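Local coordinates for serine-tRNA ligase (Naegleria fowleri, PDB 6BLJ), which probably attaches serine to its cognate tRNA in the cytosol, by way of a seryl-adenylate formed from ATP, at residues I44-V49 with K137-E142; Y96-K101 with K118-Y123; W350-E355 with H439-T444. All coordinates share one frame; numbering follows the deposited sequence.

Contact 1: I44-V49 with K137-E142; sequences IELDEV and KQKEKE
Leu46 and Val49 meet Lys139 and Glu142 in a surface contact between two long antiparallel helices, 38-76 and 114-147, which form the shaft of the N-terminal arm. The segment axes come within 8.9 Å and lie at 162° to one another, with Leu46 placed across from Lys139. Leu46 does most of the touching on its side. Its two methyls are divided between backbone and side chain: Leu46 CD1 sits 3.7 Å from Glu142 O, whereas Leu46 CD2 approaches the charged side-chain ends on the opposite helix, 3.4 Å from Lys139 NZ and an equal distance from Glu142 OE2. Both of these chains cross the leucine at about a right angle. Glu142 gets there with CG anti to its backbone N (chi1 -166°) and a chain extended beyond, while Lys139 bends at chi2 (-61°) and then runs out straight to its ammonium. Within their own helix the two ends form a salt bridge, Lys139 NZ to Glu142 OE2 at 3.5 Å, so the methyl packs beside a charge pair. Such an antiparallel pair of long helices is characteristic of the seryl-tRNA synthetase N-terminal domain, whose coiled-coil arm binds tRNA in relatives. One turn after Leu46, Val49 adds a largely apolar contact: Val49 CG1 rests against the aliphatic part of Lys139, 3.7 Å from Lys139 CE and nearly as close to CD, the two chains crossing obliquely. No hydrogen bond links the segments here; the methylenes of Lys139 cover Val49 while its ammonium sits by Leu46 CD2. Beyond the two segments, Leu46 also packs on Arg143 and Val146 of helix 114-147. Asp47, whose CB is directed away from segment 137-142, receives Arg143 and Arg16 in salt bridges through OD1.

Contact 2: Y96-K101 with K118-Y123; sequences YALFTK and KKLSTY
Apolar packing alone joins the two segments: Leu98 and Phe99, in the loop just before helix 101-105, meet Leu120 of helix 114-147. A single methyl, Leu120 CD2, serves both partners. It meets Leu98 CD2 tip to tip at 4.1 Å and lies equally far from Phe99 CZ, the far end of a ring that it approaches obliquely. With CG anti to the backbone N (chi1 174°), Leu120 sends this methyl out from its helix toward the loop. The contact is loose, burying only 91 Å², yet Phe99 and Leu120 are both buried, because other residues close in around them. Phe99 stacks on Phe63 and touches Ile67 of helix 38-76, while Val91 packs against both leucines.

Hydrogen bonds shape the loop itself. Phe99 N bonds to Tyr96 O at 3.2 Å, Leu98 O accepts from Ser108 OG, and Thr100 is the N-cap of helix 101-105, its OG1 bonded to Ala103 N. This is the outer part of the seryl-tRNA synthetase N-terminal arm, where in this enzyme the long connection between helices 38-76 and 114-147 packs apolar side chains onto both.

Contact 3: W350-E355 with H439-T444; sequences WEMFDE and HMLNST
Leu441, on strand 436-447, carries the strand's side of this buried contact and meets Met352 and Phe353 on helix 348-366. From the CA of Leu441 the bond to CB points toward the helix, and CG lies anti to the carbonyl carbon (chi1 -54°). CB and CG form the stem, and the contacts are made by the two methyls at its end. Leu441 CD1 takes the Met352 side and comes within 4.2 Å of Met352 CG, the two side chains crossing at a slant. Leu441 CD2 presses against the start of the next residue, 3.6 Å from Phe353 N and 3.7 Å from Phe353 CB. This methyl thus fits against the helix backbone itself, consistent with the 7.1 Å between Leu441 CA and Phe353 CA, and it lies at the edge of the phenyl ring, near the ring plane.

The two helix residues then diverge. Met352 starts toward the strand, but bends at chi2 and chi3 (both 59°) carry its sulfur and CE away, so only the base of the chain meets the leucine. Phe353 sends its ring past the leucine to an edge-to-face meeting with Phe389. Leu441 is further enclosed by Met356 of the same helix and by Asn412 and Thr342 of the flanking strands, while its backbone bonds to Val340.

Farther along the strand, Ser443 OG donates to Thr444 O at 3.1 Å. Thr444 touches the bound adenosine monophosphate, and its OG1 bonds to Ser409 N in the same pocket. A helix packed on the largely antiparallel sheet whose strands carry the adenylate site is the architecture of the class II aminoacyl-tRNA synthetase catalytic core.

Contacts 1 and 2 share helix 114-147 and belong to the long N-terminal arm, their centres about 27 Å apart. Contact 1 joins that helix to helix 38-76 nearer the body of the protein, while contact 2 lies farther out, its centre about 50 Å from the centre of the chain. Along the sequence both segments of contact 2 fall between those of contact 1. Contact 3 follows both and lies in the class II core, its centre about 34 Å from that of contact 1 and about 59 Å from that of contact 2. None of the three touches another. The spacing reflects a two-part enzyme, with a projecting helical arm that probably engages tRNA and a sheet-based core that holds the nucleotide.

Contact 1: I44-V49 with K137-E142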
# COMPACT_ATOMS: atom_id res chain seq x y z
N ILE A 44 -6.25 -18.35 -27.59
CA ILE A 44 -6.45 -19.35 -28.64
C ILE A 44 -5.19 -20.20 -28.81
O ILE A 44 -5.26 -21.43 -28.86
CB ILE A 44 -6.86 -18.68 -29.96
CG1 ILE A 44 -8.24 -18.03 -29.81
CG2 ILE A 44 -6.89 -19.71 -31.10
CD1 ILE A 44 -8.62 -17.15 -30.98
N GLU A 45 -4.03 -19.54 -28.89
CA GLU A 45 -2.77 -20.26 -29.08
C GLU A 45 -2.49 -21.21 -27.92
O GLU A 45 -2.15 -22.38 -28.13
CB GLU A 45 -1.61 -19.27 -29.24
N LEU A 46 -2.65 -20.73 -26.68
CA LEU A 46 -2.42 -21.57 -25.52
C LEU A 46 -3.42 -22.71 -25.43
O LEU A 46 -3.09 -23.79 -24.94
CB LEU A 46 -2.46 -20.73 -24.24
CG LEU A 46 -1.34 -19.70 -24.05
CD1 LEU A 46 -1.65 -18.75 -22.89
CD2 LEU A 46 -0.01 -20.40 -23.83
N ASP A 47 -4.67 -22.47 -25.86
CA ASP A 47 -5.65 -23.55 -25.86
C ASP A 47 -5.26 -24.64 -26.85
O ASP A 47 -5.40 -25.83 -26.56
CB ASP A 47 -7.04 -22.99 -26.18
CG ASP A 47 -8.14 -24.04 -26.12
OD1 ASP A 47 -8.34 -24.65 -25.04
OD2 ASP A 47 -8.82 -24.22 -27.15
N GLU A 48 -4.76 -24.24 -28.03
CA GLU A 48 -4.34 -25.22 -29.02
C GLU A 48 -3.14 -26.02 -28.53
O GLU A 48 -3.10 -27.25 -28.69
CB GLU A 48 -4.03 -24.53 -30.34
CG GLU A 48 -5.28 -24.12 -31.09
CD GLU A 48 -4.99 -23.24 -32.28
OE1 GLU A 48 -3.82 -22.86 -32.45
OE2 GLU A 48 -5.94 -22.94 -33.04
N VAL A 49 -2.15 -25.36 -27.92
CA VAL A 49 -1.00 -26.08 -27.38
C VAL A 49 -1.45 -27.04 -26.29
O VAL A 49 -0.97 -28.18 -26.21
CB VAL A 49 0.06 -25.09 -26.87
CG1 VAL A 49 1.17 -25.83 -26.15
CG2 VAL A 49 0.63 -24.29 -28.03
N LYS A 137 -1.21 -30.06 -17.22
CA LYS A 137 -1.72 -29.20 -16.15
C LYS A 137 -1.14 -27.79 -16.24
O LYS A 137 -1.86 -26.81 -16.07
CB LYS A 137 -1.43 -29.81 -14.78
N GLN A 138 0.16 -27.68 -16.50
CA GLN A 138 0.77 -26.36 -16.59
C GLN A 138 0.17 -25.56 -17.74
O GLN A 138 -0.11 -24.37 -17.60
CB GLN A 138 2.29 -26.48 -16.76
N LYS A 139 -0.05 -26.21 -18.89
CA LYS A 139 -0.59 -25.50 -20.04
C LYS A 139 -2.03 -25.08 -19.81
O LYS A 139 -2.45 -24.02 -20.27
CB LYS A 139 -0.46 -26.36 -21.30
CG LYS A 139 0.84 -26.11 -22.04
CD LYS A 139 0.92 -24.66 -22.48
CE LYS A 139 2.30 -24.28 -23.00
NZ LYS A 139 2.30 -22.91 -23.61
N GLU A 140 -2.81 -25.91 -19.11
CA GLU A 140 -4.18 -25.55 -18.80
C GLU A 140 -4.23 -24.31 -17.91
O GLU A 140 -5.00 -23.38 -18.16
CB GLU A 140 -4.90 -26.72 -18.14
CG GLU A 140 -6.34 -26.41 -17.74
CD GLU A 140 -7.13 -27.66 -17.40
OE1 GLU A 140 -6.65 -28.77 -17.72
OE2 GLU A 140 -8.21 -27.53 -16.79
N LYS A 141 -3.40 -24.29 -16.86
CA LYS A 141 -3.35 -23.13 -15.98
C LYS A 141 -2.84 -21.90 -16.73
O LYS A 141 -3.33 -20.79 -16.50
CB LYS A 141 -2.47 -23.42 -14.76
N GLU A 142 -1.88 -22.09 -17.63
CA GLU A 142 -1.32 -20.95 -18.37
C GLU A 142 -2.39 -20.31 -19.24
O GLU A 142 -2.47 -19.08 -19.34
CB GLU A 142 -0.14 -21.41 -19.21
CG GLU A 142 0.73 -20.30 -19.75
CD GLU A 142 1.94 -20.84 -20.49
OE1 GLU A 142 2.44 -21.92 -20.10
OE2 GLU A 142 2.43 -20.15 -21.41

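Contact 2: Y96-K101 with K118-Y123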
# COMPACT_ATOMS: atom_id res chain seq x y z
N TYR A 96 10.30 -43.22 -28.26
CA TYR A 96 9.36 -43.00 -29.36
C TYR A 96 9.74 -43.77 -30.62
O TYR A 96 8.86 -44.19 -31.37
CB TYR A 96 9.28 -41.51 -29.65
CG TYR A 96 8.66 -40.70 -28.54
CD1 TYR A 96 7.29 -40.48 -28.52
CD2 TYR A 96 9.43 -40.17 -27.51
CE1 TYR A 96 6.70 -39.75 -27.52
CE2 TYR A 96 8.85 -39.42 -26.49
CZ TYR A 96 7.48 -39.22 -26.51
OH TYR A 96 6.86 -38.50 -25.53
N ALA A 97 11.04 -43.98 -30.86
CA ALA A 97 11.45 -44.60 -32.11
C ALA A 97 11.03 -46.06 -32.20
O ALA A 97 10.99 -46.61 -33.30
CB ALA A 97 12.97 -44.47 -32.29
N LEU A 98 10.69 -46.70 -31.07
CA LEU A 98 10.30 -48.10 -31.08
C LEU A 98 8.84 -48.32 -31.43
O LEU A 98 8.46 -49.45 -31.76
CB LEU A 98 10.57 -48.75 -29.71
CG LEU A 98 11.98 -49.17 -29.29
CD1 LEU A 98 12.91 -47.97 -29.16
CD2 LEU A 98 11.93 -49.95 -27.98
N PHE A 99 8.00 -47.29 -31.36
CA PHE A 99 6.56 -47.47 -31.45
C PHE A 99 5.96 -46.88 -32.72
O PHE A 99 4.75 -46.64 -32.77
CB PHE A 99 5.90 -46.89 -30.20
CG PHE A 99 6.24 -47.64 -28.94
CD1 PHE A 99 5.55 -48.80 -28.60
CD2 PHE A 99 7.29 -47.23 -28.12
CE1 PHE A 99 5.88 -49.52 -27.45
CE2 PHE A 99 7.62 -47.94 -26.96
CZ PHE A 99 6.91 -49.08 -26.63
N THR A 100 6.77 -46.66 -33.75
CA THR A 100 6.20 -46.35 -35.06
C THR A 100 5.70 -47.63 -35.70
O THR A 100 6.18 -48.73 -35.39
CB THR A 100 7.24 -45.69 -35.97
OG1 THR A 100 8.25 -46.64 -36.31
CG2 THR A 100 7.87 -44.49 -35.29
N LYS A 101 4.73 -47.50 -36.60
CA LYS A 101 4.21 -48.68 -37.28
C LYS A 101 5.33 -49.43 -37.99
O LYS A 101 5.39 -50.67 -37.92
CB LYS A 101 3.11 -48.29 -38.27
N LYS A 118 8.95 -55.27 -19.55
CA LYS A 118 8.23 -54.78 -18.39
C LYS A 118 8.96 -53.60 -17.77
O LYS A 118 8.31 -52.68 -17.25
CB LYS A 118 8.05 -55.90 -17.36
CG LYS A 118 7.34 -57.14 -17.91
CD LYS A 118 6.81 -58.03 -16.79
CE LYS A 118 7.21 -59.47 -17.01
NZ LYS A 118 6.12 -60.40 -16.59
N LYS A 119 10.30 -53.58 -17.86
CA LYS A 119 11.05 -52.41 -17.39
C LYS A 119 10.74 -51.19 -18.26
O LYS A 119 10.66 -50.06 -17.76
CB LYS A 119 12.55 -52.68 -17.43
CG LYS A 119 13.14 -53.49 -16.29
CD LYS A 119 14.66 -53.45 -16.40
CE LYS A 119 15.36 -54.01 -15.17
NZ LYS A 119 15.47 -55.50 -15.21
N LEU A 120 10.61 -51.41 -19.56
CA LEU A 120 10.33 -50.31 -20.48
C LEU A 120 8.99 -49.67 -20.16
O LEU A 120 8.86 -48.44 -20.16
CB LEU A 120 10.38 -50.83 -21.92
CG LEU A 120 9.98 -49.89 -23.05
CD1 LEU A 120 10.89 -48.66 -23.01
CD2 LEU A 120 10.06 -50.59 -24.41
N SER A 121 7.96 -50.49 -19.90
CA SER A 121 6.64 -49.95 -19.57
C SER A 121 6.71 -49.11 -18.30
O SER A 121 6.11 -48.03 -18.22
CB SER A 121 5.62 -51.08 -19.44
OG SER A 121 4.30 -50.57 -19.25
N THR A 122 7.42 -49.61 -17.28
CA THR A 122 7.60 -48.86 -16.04
C THR A 122 8.32 -47.54 -16.31
O THR A 122 7.93 -46.48 -15.80
CB THR A 122 8.40 -49.70 -15.05
OG1 THR A 122 7.64 -50.85 -14.67
CG2 THR A 122 8.75 -48.87 -13.80
N TYR A 123 9.38 -47.59 -17.11
CA TYR A 123 10.12 -46.39 -17.46
C TYR A 123 9.22 -45.37 -18.15
O TYR A 123 9.19 -44.19 -17.78
CB TYR A 123 11.31 -46.77 -18.35
CG TYR A 123 12.07 -45.60 -18.92
CD1 TYR A 123 13.00 -44.91 -18.16
CD2 TYR A 123 11.87 -45.21 -20.24
CE1 TYR A 123 13.70 -43.84 -18.69
CE2 TYR A 123 12.57 -44.14 -20.77
CZ TYR A 123 13.48 -43.46 -20.00
OH TYR A 123 14.18 -42.40 -20.53

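Contact 3: W350-E355 with H439-T444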
# COMPACT_ATOMS: atom_id res chain seq x y z
N TRP A 350 -30.85 -8.94 -17.67
CA TRP A 350 -31.06 -7.64 -18.31
C TRP A 350 -32.40 -7.03 -17.91
O TRP A 350 -32.50 -5.81 -17.75
CB TRP A 350 -30.93 -7.77 -19.84
CG TRP A 350 -29.53 -8.14 -20.18
CD1 TRP A 350 -29.07 -9.33 -20.68
CD2 TRP A 350 -28.36 -7.35 -19.91
NE1 TRP A 350 -27.70 -9.30 -20.78
CE2 TRP A 350 -27.24 -8.10 -20.31
CE3 TRP A 350 -28.16 -6.06 -19.38
CZ2 TRP A 350 -25.94 -7.61 -20.20
CZ3 TRP A 350 -26.87 -5.58 -19.28
CH2 TRP A 350 -25.78 -6.35 -19.68
N GLU A 351 -33.43 -7.86 -17.75
CA GLU A 351 -34.68 -7.35 -17.20
C GLU A 351 -34.50 -6.89 -15.76
O GLU A 351 -35.06 -5.86 -15.35
CB GLU A 351 -35.77 -8.42 -17.31
CG GLU A 351 -36.14 -8.75 -18.75
CD GLU A 351 -37.01 -9.99 -18.88
OE1 GLU A 351 -37.41 -10.56 -17.84
OE2 GLU A 351 -37.27 -10.41 -20.02
N MET A 352 -33.70 -7.61 -14.98
CA MET A 352 -33.47 -7.20 -13.59
C MET A 352 -32.68 -5.90 -13.52
O MET A 352 -32.89 -5.09 -12.60
CB MET A 352 -32.76 -8.33 -12.84
CG MET A 352 -32.65 -8.12 -11.33
SD MET A 352 -34.27 -7.95 -10.55
CE MET A 352 -35.05 -9.51 -10.98
N PHE A 353 -31.75 -5.69 -14.46
CA PHE A 353 -31.02 -4.43 -14.55
C PHE A 353 -31.98 -3.26 -14.66
O PHE A 353 -31.87 -2.27 -13.91
CB PHE A 353 -30.07 -4.50 -15.76
CG PHE A 353 -29.25 -3.23 -15.99
CD1 PHE A 353 -27.99 -3.09 -15.43
CD2 PHE A 353 -29.73 -2.21 -16.80
CE1 PHE A 353 -27.23 -1.95 -15.64
CE2 PHE A 353 -28.98 -1.06 -17.01
CZ PHE A 353 -27.72 -0.93 -16.44
N ASP A 354 -32.95 -3.36 -15.58
CA ASP A 354 -33.96 -2.31 -15.74
C ASP A 354 -34.78 -2.12 -14.47
O ASP A 354 -35.12 -0.98 -14.10
CB ASP A 354 -34.88 -2.64 -16.92
CG ASP A 354 -34.17 -2.59 -18.26
OD1 ASP A 354 -33.10 -1.97 -18.35
OD2 ASP A 354 -34.68 -3.17 -19.23
N GLU A 355 -35.14 -3.22 -13.80
CA GLU A 355 -35.91 -3.12 -12.56
C GLU A 355 -35.12 -2.39 -11.48
O GLU A 355 -35.68 -1.54 -10.76
CB GLU A 355 -36.30 -4.52 -12.07
CG GLU A 355 -36.96 -4.51 -10.67
CD GLU A 355 -37.31 -5.91 -10.14
OE1 GLU A 355 -37.88 -6.73 -10.89
OE2 GLU A 355 -36.99 -6.19 -8.95
N HIS A 439 -26.23 -15.22 -12.79
CA HIS A 439 -25.81 -13.84 -13.01
C HIS A 439 -25.96 -13.06 -11.71
O HIS A 439 -26.85 -13.35 -10.90
CB HIS A 439 -26.63 -13.15 -14.10
CG HIS A 439 -26.41 -13.70 -15.47
ND1 HIS A 439 -26.85 -13.06 -16.61
CD2 HIS A 439 -25.78 -14.82 -15.89
CE1 HIS A 439 -26.52 -13.77 -17.67
NE2 HIS A 439 -25.87 -14.85 -17.26
N MET A 440 -25.12 -12.03 -11.55
CA MET A 440 -25.18 -11.14 -10.40
C MET A 440 -25.20 -9.69 -10.85
O MET A 440 -24.47 -9.30 -11.78
CB MET A 440 -23.99 -11.36 -9.45
CG MET A 440 -24.17 -12.45 -8.41
SD MET A 440 -22.64 -12.65 -7.45
CE MET A 440 -23.26 -13.78 -6.20
N LEU A 441 -26.01 -8.89 -10.17
CA LEU A 441 -26.14 -7.45 -10.40
C LEU A 441 -26.07 -6.71 -9.07
O LEU A 441 -26.42 -7.25 -8.02
CB LEU A 441 -27.47 -7.09 -11.09
CG LEU A 441 -27.82 -7.82 -12.39
CD1 LEU A 441 -28.64 -9.06 -12.09
CD2 LEU A 441 -28.55 -6.86 -13.33
N ASN A 442 -25.65 -5.44 -9.14
CA ASN A 442 -25.73 -4.58 -7.97
C ASN A 442 -26.07 -3.16 -8.40
O ASN A 442 -25.73 -2.73 -9.51
CB ASN A 442 -24.41 -4.56 -7.17
CG ASN A 442 -23.29 -3.86 -7.91
OD1 ASN A 442 -22.62 -4.46 -8.75
ND2 ASN A 442 -23.10 -2.59 -7.62
N SER A 443 -26.74 -2.44 -7.51
CA SER A 443 -27.07 -1.04 -7.72
C SER A 443 -27.20 -0.33 -6.38
O SER A 443 -27.93 -0.80 -5.50
CB SER A 443 -28.37 -0.87 -8.50
OG SER A 443 -28.65 0.52 -8.67
N THR A 444 -26.53 0.80 -6.24
CA THR A 444 -26.82 1.70 -5.14
C THR A 444 -28.31 1.96 -5.03
O THR A 444 -28.99 2.14 -6.04
CB THR A 444 -26.14 3.05 -5.33
OG1 THR A 444 -24.84 2.89 -5.92
CG2 THR A 444 -26.08 3.81 -3.99